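Local structure of phosphoinositol-specific phospholipase C (Pseudomonas sp., 5FYP) at residues 20-25 with 110-115; 31-36 with 281-286; 46-51 with 258-263. The protein probably cleaves the phosphodiester bond of phosphatidylinositol in a calcium-dependent reaction, using a metal site at the mouth of a TIM-barrel-like fold. All blocks are in the same frame, centred on the assembly; numbering follows the deposited sequence.

Interaction 1: 20-25 with 110-115; sequences IAQVAC and GHFPIT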
# COMPACT_ATOMS: atom_id res chain seq x y z
N ILE A 20 10.37 3.35 -9.86
CA ILE A 20 9.86 2.12 -10.47
C ILE A 20 8.34 2.23 -10.64
O ILE A 20 7.61 2.60 -9.71
CB ILE A 20 10.23 0.90 -9.62
CG1 ILE A 20 11.75 0.77 -9.45
CG2 ILE A 20 9.63 -0.36 -10.21
CD1 ILE A 20 12.18 -0.31 -8.50
N ALA A 21 7.89 1.89 -11.84
CA ALA A 21 6.47 1.77 -12.18
C ALA A 21 6.05 0.31 -12.10
O ALA A 21 6.77 -0.60 -12.55
CB ALA A 21 6.21 2.29 -13.57
N GLN A 22 4.84 0.10 -11.60
CA GLN A 22 4.28 -1.23 -11.42
C GLN A 22 2.84 -1.28 -11.85
O GLN A 22 2.04 -0.36 -11.60
CB GLN A 22 4.29 -1.64 -9.94
CG GLN A 22 5.63 -1.58 -9.26
CD GLN A 22 5.55 -2.20 -7.88
OE1 GLN A 22 4.96 -3.29 -7.68
NE2 GLN A 22 6.17 -1.56 -6.91
N VAL A 23 2.45 -2.44 -12.36
CA VAL A 23 1.05 -2.87 -12.38
C VAL A 23 0.72 -3.38 -10.98
O VAL A 23 1.43 -4.24 -10.43
CB VAL A 23 0.85 -4.01 -13.40
CG1 VAL A 23 -0.58 -4.51 -13.40
CG2 VAL A 23 1.26 -3.54 -14.80
N ALA A 24 -0.36 -2.85 -10.42
CA ALA A 24 -0.89 -3.27 -9.12
C ALA A 24 -2.26 -3.89 -9.35
O ALA A 24 -2.94 -3.61 -10.34
CB ALA A 24 -0.99 -2.08 -8.19
N CYS A 25 -2.70 -4.71 -8.40
CA CYS A 25 -4.07 -5.19 -8.47
C CYS A 25 -5.03 -4.12 -7.96
O CYS A 25 -4.63 -3.20 -7.31
CB CYS A 25 -4.25 -6.48 -7.68
SG CYS A 25 -4.68 -6.24 -5.96
N GLY A 110 14.65 -13.29 -1.65
CA GLY A 110 15.16 -12.41 -2.68
C GLY A 110 14.09 -11.72 -3.49
O GLY A 110 14.39 -11.11 -4.50
N HIS A 111 12.83 -11.83 -3.05
CA HIS A 111 11.78 -11.25 -3.86
C HIS A 111 11.83 -9.73 -3.93
O HIS A 111 12.25 -9.04 -2.99
CB HIS A 111 10.39 -11.72 -3.40
CG HIS A 111 9.98 -11.31 -2.01
ND1 HIS A 111 9.53 -10.06 -1.69
CD2 HIS A 111 9.94 -12.02 -0.86
CE1 HIS A 111 9.22 -10.01 -0.41
NE2 HIS A 111 9.44 -11.20 0.12
N PHE A 112 11.38 -9.21 -5.06
CA PHE A 112 11.12 -7.80 -5.21
C PHE A 112 10.17 -7.37 -4.09
O PHE A 112 9.28 -8.13 -3.71
CB PHE A 112 10.49 -7.59 -6.60
CG PHE A 112 10.26 -6.16 -6.95
CD1 PHE A 112 9.11 -5.51 -6.52
CD2 PHE A 112 11.17 -5.46 -7.71
CE1 PHE A 112 8.92 -4.17 -6.79
CE2 PHE A 112 10.96 -4.14 -8.02
CZ PHE A 112 9.84 -3.49 -7.56
N PRO A 113 10.34 -6.17 -3.52
CA PRO A 113 9.51 -5.79 -2.39
C PRO A 113 8.02 -5.85 -2.71
O PRO A 113 7.60 -5.41 -3.78
CB PRO A 113 9.96 -4.36 -2.08
CG PRO A 113 10.61 -3.89 -3.35
CD PRO A 113 11.31 -5.12 -3.86
N ILE A 114 7.26 -6.38 -1.75
CA ILE A 114 5.80 -6.48 -1.90
C ILE A 114 5.15 -5.28 -1.22
O ILE A 114 5.50 -4.97 -0.09
CB ILE A 114 5.28 -7.76 -1.26
CG1 ILE A 114 5.83 -8.98 -1.99
CG2 ILE A 114 3.75 -7.78 -1.22
CD1 ILE A 114 5.69 -10.27 -1.20
N THR A 115 4.23 -4.64 -1.92
CA THR A 115 3.47 -3.54 -1.36
C THR A 115 2.02 -4.01 -1.19
O THR A 115 1.41 -4.50 -2.14
CB THR A 115 3.54 -2.29 -2.24
OG1 THR A 115 4.91 -1.89 -2.36
CG2 THR A 115 2.78 -1.12 -1.65
O HOH W 1 5.88 -3.39 -4.56
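I20 and Q22, alternate residues of strand 20-25, point inward to meet the ring of F112, which hangs from the loop leading into strand 114-120. The apolar part of the contact lies at the rim of that ring. I20 brings up CD1, 4.0 Å from F112 CE2, with its CG2 methyl near CZ, so both branches of the isoleucine stand against one end of the ring. F112 reaches across because its CG lies anti to the backbone N (chi1 -175°), which sends the ring from the loop toward the strand. P113 CD lies over one face of the same ring, toward the rim, and I295 of strand 295-297 also touches F112.

The amide of Q22 comes to the ring edge too, with NE2 3.8 Å from F112 CE1 and the amide plane 83° from the ring plane. This is an approach near the plane of the ring rather than over its face, so NE2 is not placed for an amide-pi contact.

The polar link runs through one water between the segments. Q22 NE2 donates to it at 3.0 Å. The water also lies 2.8 Å from P113 O, one of several acceptors competing for its protons, and it is bonded to T115 OG1 at 2.8 Å. Within the loop, the ND1 proton of H111 points straight at F112 O from above the carbonyl plane, over 2.8 Å, while H111 NE2 is bonded to S105.

Strand 20-25 and the loop entering strand 114-120 thus meet through side chains and a water rather than by sheet pairing. I20 meets the F112 edge by apolar contact, whereas the Q22 amide is fixed at both ends, NE2 by the water and OE1 by T46, which sets its rotation.

Interaction 2: 31-36 with 281-286; sequences KQYANT and AYYRFA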
# COMPACT_ATOMS: atom_id res chain seq x y z
N LYS A 31 -12.85 -12.98 -4.96
CA LYS A 31 -12.81 -14.25 -5.68
C LYS A 31 -12.89 -14.07 -7.18
O LYS A 31 -12.35 -14.85 -7.96
CB LYS A 31 -13.94 -15.17 -5.17
CG LYS A 31 -13.76 -15.65 -3.73
CD LYS A 31 -14.96 -16.46 -3.26
CE LYS A 31 -14.89 -16.78 -1.79
NZ LYS A 31 -15.99 -17.67 -1.40
N GLN A 32 -13.62 -13.04 -7.62
CA GLN A 32 -13.80 -12.79 -9.05
C GLN A 32 -12.53 -12.35 -9.77
O GLN A 32 -12.47 -12.42 -10.99
CB GLN A 32 -14.89 -11.71 -9.27
CG GLN A 32 -14.55 -10.32 -8.68
CD GLN A 32 -15.55 -9.25 -9.03
OE1 GLN A 32 -15.99 -9.17 -10.19
NE2 GLN A 32 -15.94 -8.43 -8.07
N TYR A 33 -11.53 -11.88 -9.03
CA TYR A 33 -10.31 -11.36 -9.66
C TYR A 33 -9.11 -12.29 -9.58
O TYR A 33 -8.15 -12.12 -10.32
CB TYR A 33 -9.92 -9.98 -9.07
CG TYR A 33 -11.00 -8.95 -9.20
CD1 TYR A 33 -11.62 -8.70 -10.41
CD2 TYR A 33 -11.40 -8.18 -8.11
CE1 TYR A 33 -12.63 -7.75 -10.51
CE2 TYR A 33 -12.41 -7.27 -8.17
CZ TYR A 33 -13.02 -7.04 -9.38
OH TYR A 33 -14.04 -6.13 -9.46
N ALA A 34 -9.19 -13.31 -8.72
CA ALA A 34 -8.09 -14.28 -8.59
C ALA A 34 -8.64 -15.49 -7.84
O ALA A 34 -9.45 -15.35 -6.93
CB ALA A 34 -6.88 -13.70 -7.86
N ASN A 35 -8.14 -16.67 -8.20
CA ASN A 35 -8.62 -17.89 -7.55
C ASN A 35 -8.14 -18.00 -6.10
O ASN A 35 -8.88 -18.43 -5.23
CB ASN A 35 -8.27 -19.10 -8.39
CG ASN A 35 -9.05 -19.16 -9.71
OD1 ASN A 35 -10.13 -18.55 -9.86
ND2 ASN A 35 -8.52 -19.90 -10.67
N THR A 36 -6.91 -17.56 -5.86
CA THR A 36 -6.35 -17.45 -4.51
C THR A 36 -5.64 -16.12 -4.40
O THR A 36 -5.09 -15.60 -5.38
CB THR A 36 -5.38 -18.59 -4.18
OG1 THR A 36 -4.22 -18.42 -4.99
CG2 THR A 36 -5.99 -19.97 -4.39
N ALA A 281 -3.38 0.60 -10.50
CA ALA A 281 -4.24 -0.48 -10.03
C ALA A 281 -5.22 -0.92 -11.11
O ALA A 281 -5.98 -0.10 -11.61
CB ALA A 281 -4.98 -0.04 -8.80
N TYR A 282 -5.21 -2.21 -11.40
CA TYR A 282 -6.10 -2.81 -12.40
C TYR A 282 -6.84 -4.00 -11.82
O TYR A 282 -6.24 -4.88 -11.19
CB TYR A 282 -5.32 -3.33 -13.59
CG TYR A 282 -4.66 -2.29 -14.42
CD1 TYR A 282 -3.36 -1.89 -14.15
CD2 TYR A 282 -5.29 -1.75 -15.55
CE1 TYR A 282 -2.72 -0.96 -14.95
CE2 TYR A 282 -4.65 -0.82 -16.36
CZ TYR A 282 -3.38 -0.43 -16.04
OH TYR A 282 -2.71 0.45 -16.84
N TYR A 283 -8.14 -4.08 -12.10
CA TYR A 283 -8.89 -5.29 -11.79
C TYR A 283 -8.25 -6.51 -12.48
O TYR A 283 -8.04 -7.55 -11.86
CB TYR A 283 -10.33 -5.15 -12.21
CG TYR A 283 -11.06 -4.08 -11.46
CD1 TYR A 283 -11.31 -4.21 -10.09
CD2 TYR A 283 -11.57 -2.94 -12.10
CE1 TYR A 283 -12.02 -3.24 -9.39
CE2 TYR A 283 -12.25 -1.95 -11.41
CZ TYR A 283 -12.50 -2.12 -10.05
OH TYR A 283 -13.22 -1.19 -9.35
N ARG A 284 -8.00 -6.35 -13.78
CA ARG A 284 -7.44 -7.42 -14.67
C ARG A 284 -5.93 -7.18 -14.77
O ARG A 284 -5.39 -6.81 -15.81
CB ARG A 284 -8.12 -7.41 -16.02
CG ARG A 284 -9.65 -7.54 -15.93
CD ARG A 284 -10.38 -7.33 -17.26
NE ARG A 284 -10.01 -8.27 -18.27
CZ ARG A 284 -10.34 -8.14 -19.55
NH1 ARG A 284 -11.02 -7.05 -20.03
NH2 ARG A 284 -9.95 -9.09 -20.40
N PHE A 285 -5.24 -7.38 -13.66
CA PHE A 285 -3.82 -7.05 -13.58
C PHE A 285 -2.93 -7.90 -14.50
O PHE A 285 -1.97 -7.38 -15.07
CB PHE A 285 -3.32 -7.12 -12.12
CG PHE A 285 -3.67 -8.40 -11.42
CD1 PHE A 285 -2.87 -9.52 -11.54
CD2 PHE A 285 -4.85 -8.49 -10.70
CE1 PHE A 285 -3.25 -10.71 -10.94
CE2 PHE A 285 -5.23 -9.68 -10.14
CZ PHE A 285 -4.43 -10.79 -10.26
N ALA A 286 -3.26 -9.17 -14.67
CA ALA A 286 -2.38 -10.06 -15.47
C ALA A 286 -2.38 -9.66 -16.92
O ALA A 286 -1.38 -9.85 -17.62
CB ALA A 286 -2.78 -11.51 -15.31
O HOH W 2 -7.96 -10.31 -12.33
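The rings of Y33 and Y283 are nearly parallel but displaced, with little overlap: their planes are 29° apart, their centroids are separated by 5.1 Å, and the two side chains run alongside each other. The close approach is from the outer half of Y33 to one flank of Y283: CZ of Y33 comes to 3.4 Å from CD1 of Y283, and the hydroxyl oxygen OH of Y33 sits beside CD1 and CE1 of Y283. Q32 CG lies over the centre of one face of the Y33 ring. Y283 has a second aromatic partner in H26, whose ring stacks with it.

F285 takes part through its far end. Its CG sits between the backbone N and the carbonyl carbon (chi1 50°), and the ring extends toward the 31-36 loop, where A34 CB reaches its edge at 4.5 Å from CZ. Y33 O lies 3.8 Å from F285 CE2, and Y282 O is at the ring edge, in plane. F285 also touches V23 and C25 of strand 20-25.

A water joins the two backbones. It donates one proton to Y33 O at 2.7 Å and the other to Y283 O at 2.8 Å.

The contact joins the loop that follows strand 20-25 to the turn that follows strand 279-282, close to the calcium site. Two carbonyls that cannot bond each other are satisfied by a common donor, and van der Waals contact between the tyrosines holds the same two turns together beside it.

Interaction 3: 46-51 with 258-263; sequences TLELDF and IGRVWG. With CA (calcium ion), chain I.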
# COMPACT_ATOMS: atom_id res chain seq x y z
N THR A 46 2.24 -5.84 -6.04
CA THR A 46 1.42 -4.87 -5.28
C THR A 46 0.00 -5.38 -5.25
O THR A 46 -0.63 -5.54 -6.32
CB THR A 46 1.55 -3.46 -5.86
OG1 THR A 46 2.92 -3.04 -5.75
CG2 THR A 46 0.70 -2.46 -5.08
N LEU A 47 -0.50 -5.60 -4.04
CA LEU A 47 -1.80 -6.25 -3.77
C LEU A 47 -2.67 -5.35 -2.93
O LEU A 47 -2.25 -4.25 -2.56
CB LEU A 47 -1.59 -7.60 -3.03
CG LEU A 47 -1.04 -8.79 -3.86
CD1 LEU A 47 0.24 -8.66 -4.60
CD2 LEU A 47 -1.04 -10.01 -2.97
N GLU A 48 -3.91 -5.76 -2.67
CA GLU A 48 -4.88 -4.91 -1.96
C GLU A 48 -5.81 -5.79 -1.13
O GLU A 48 -6.26 -6.82 -1.60
CB GLU A 48 -5.69 -4.06 -2.93
CG GLU A 48 -6.69 -3.12 -2.26
CD GLU A 48 -7.30 -2.10 -3.19
OE1 GLU A 48 -7.20 -2.28 -4.42
OE2 GLU A 48 -7.91 -1.12 -2.67
N LEU A 49 -6.12 -5.30 0.07
CA LEU A 49 -7.08 -5.89 0.98
C LEU A 49 -8.01 -4.81 1.48
O LEU A 49 -7.54 -3.81 2.02
CB LEU A 49 -6.37 -6.55 2.18
CG LEU A 49 -5.55 -7.78 1.84
CD1 LEU A 49 -4.51 -8.10 2.88
CD2 LEU A 49 -6.47 -8.98 1.59
N ASP A 50 -9.33 -5.04 1.38
CA ASP A 50 -10.32 -4.17 2.02
C ASP A 50 -10.68 -4.78 3.36
O ASP A 50 -11.07 -5.96 3.42
CB ASP A 50 -11.60 -4.07 1.18
CG ASP A 50 -11.43 -3.30 -0.13
OD1 ASP A 50 -10.38 -2.68 -0.34
OD2 ASP A 50 -12.38 -3.34 -0.94
N PHE A 51 -10.58 -3.99 4.44
CA PHE A 51 -10.76 -4.59 5.76
C PHE A 51 -11.74 -3.82 6.62
O PHE A 51 -11.77 -2.59 6.66
CB PHE A 51 -9.41 -4.85 6.45
CG PHE A 51 -8.68 -3.62 6.95
CD1 PHE A 51 -7.90 -2.82 6.12
CD2 PHE A 51 -8.70 -3.31 8.30
CE1 PHE A 51 -7.19 -1.74 6.61
CE2 PHE A 51 -7.98 -2.25 8.80
CZ PHE A 51 -7.24 -1.45 7.97
N ILE A 258 5.28 7.75 -3.22
CA ILE A 258 4.77 6.67 -4.07
C ILE A 258 3.32 6.93 -4.39
O ILE A 258 2.43 6.89 -3.50
CB ILE A 258 4.95 5.30 -3.41
CG1 ILE A 258 6.39 5.07 -2.97
CG2 ILE A 258 4.48 4.20 -4.35
CD1 ILE A 258 7.43 5.21 -4.04
N GLY A 259 3.03 7.19 -5.67
CA GLY A 259 1.67 7.46 -6.14
C GLY A 259 0.99 6.23 -6.63
O GLY A 259 1.57 5.46 -7.40
N ARG A 260 -0.28 6.08 -6.23
CA ARG A 260 -1.14 5.00 -6.73
C ARG A 260 -2.36 5.62 -7.38
O ARG A 260 -2.96 6.55 -6.83
CB ARG A 260 -1.57 4.08 -5.60
CG ARG A 260 -2.44 2.91 -6.05
CD ARG A 260 -2.46 1.80 -5.00
NE ARG A 260 -3.31 0.66 -5.33
CZ ARG A 260 -4.61 0.65 -5.17
NH1 ARG A 260 -5.25 1.74 -4.79
NH2 ARG A 260 -5.27 -0.48 -5.43
N VAL A 261 -2.70 5.10 -8.57
CA VAL A 261 -3.90 5.52 -9.29
C VAL A 261 -4.81 4.33 -9.49
O VAL A 261 -4.38 3.31 -10.05
CB VAL A 261 -3.58 6.16 -10.65
CG1 VAL A 261 -4.85 6.41 -11.45
CG2 VAL A 261 -2.82 7.45 -10.43
N TRP A 262 -6.05 4.45 -9.04
CA TRP A 262 -7.05 3.41 -9.17
C TRP A 262 -8.22 3.89 -10.03
O TRP A 262 -8.45 5.10 -10.16
CB TRP A 262 -7.53 2.94 -7.78
CG TRP A 262 -8.10 4.04 -6.95
CD1 TRP A 262 -7.45 4.87 -6.12
CD2 TRP A 262 -9.47 4.42 -6.91
NE1 TRP A 262 -8.32 5.78 -5.57
CE2 TRP A 262 -9.58 5.51 -6.03
CE3 TRP A 262 -10.64 3.94 -7.53
CZ2 TRP A 262 -10.80 6.14 -5.76
CZ3 TRP A 262 -11.86 4.57 -7.26
CH2 TRP A 262 -11.92 5.66 -6.39
N GLY A 263 -8.92 2.94 -10.64
CA GLY A 263 -10.09 3.23 -11.44
C GLY A 263 -9.82 3.61 -12.87
O GLY A 263 -10.74 4.01 -13.56
CA CA I . -10.25 -1.29 -2.19
O HOH W 3 -2.80 -2.45 -5.21
O HOH W 4 -8.10 0.88 -4.65
O HOH W 5 -12.65 -1.03 -2.36
O HOH W 6 -10.66 0.28 -3.97
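E48 and R260 meet inside the barrel, where E48 OE1 and R260 NH2 form a salt bridge of 2.8 Å. As a hydrogen bond it is weak, because the N-H...O angle is only 119°. The side chains cross at about a right angle, and the carboxylate plane stands 87° from the guanidinium plane, although OE1 itself lies at the guanidinium edge. Both arms are stretched: R260 has CG anti to the backbone N (chi1 -178°) and stays extended to NE, which carries the guanidinium across the interior.

The two carboxylate oxygens have different work. While OE1 faces the arginine and is also hydrogen-bonded outside the two segments, OE2 binds calcium at 2.4 Å and accepts from a water at 2.8 Å. That water accepts in turn from R260 NH1 at 3.0 Å, so the glutamate and arginine are joined a second time. R260 NE donates to another water, 3.2 Å away, which gives a long, weak bond to L47 O. Further weak bonds run from NH1 to N240 and from NH2 to C25 O.

D50, two residues along the same strand, supplies OD1 to the metal at 2.3 Å. Its OD2 accepts from a calcium-bound water and is also hydrogen-bonded to Y29. A second water on the metal, N27 and D119 complete six ligands.

Acidic ligands on neighbouring strands 46-52 and 114-120, backed by an arginine from across the interior, make a calcium site of the kind found in the TIM-barrel catalytic domain of calcium-dependent phospholipases C.

Overall arrangement
Interactions 1 and 3 are buried contacts, while interaction 2 lies among loops at the strand ends; their centres are 12 to 15 Å apart. Strand 20-25 of interaction 1 pairs with strand 279-282 of interaction 2 through A24 O and Y282 N, 2.9 Å apart; on the other flank of 279-282, A281 N and V261 O, also 2.9 Å apart, tie interaction 2 to interaction 3. T115 O and L47 N join interactions 1 and 3 at 2.9 Å, while C25 SG packs on E48 N at 3.4 Å. Interaction 3 holds the calcium. Interaction 2 lies close to it, the Y283 side chain about 8 Å from the ion, whereas the F112 contact of interaction 1 lies farther from the metal.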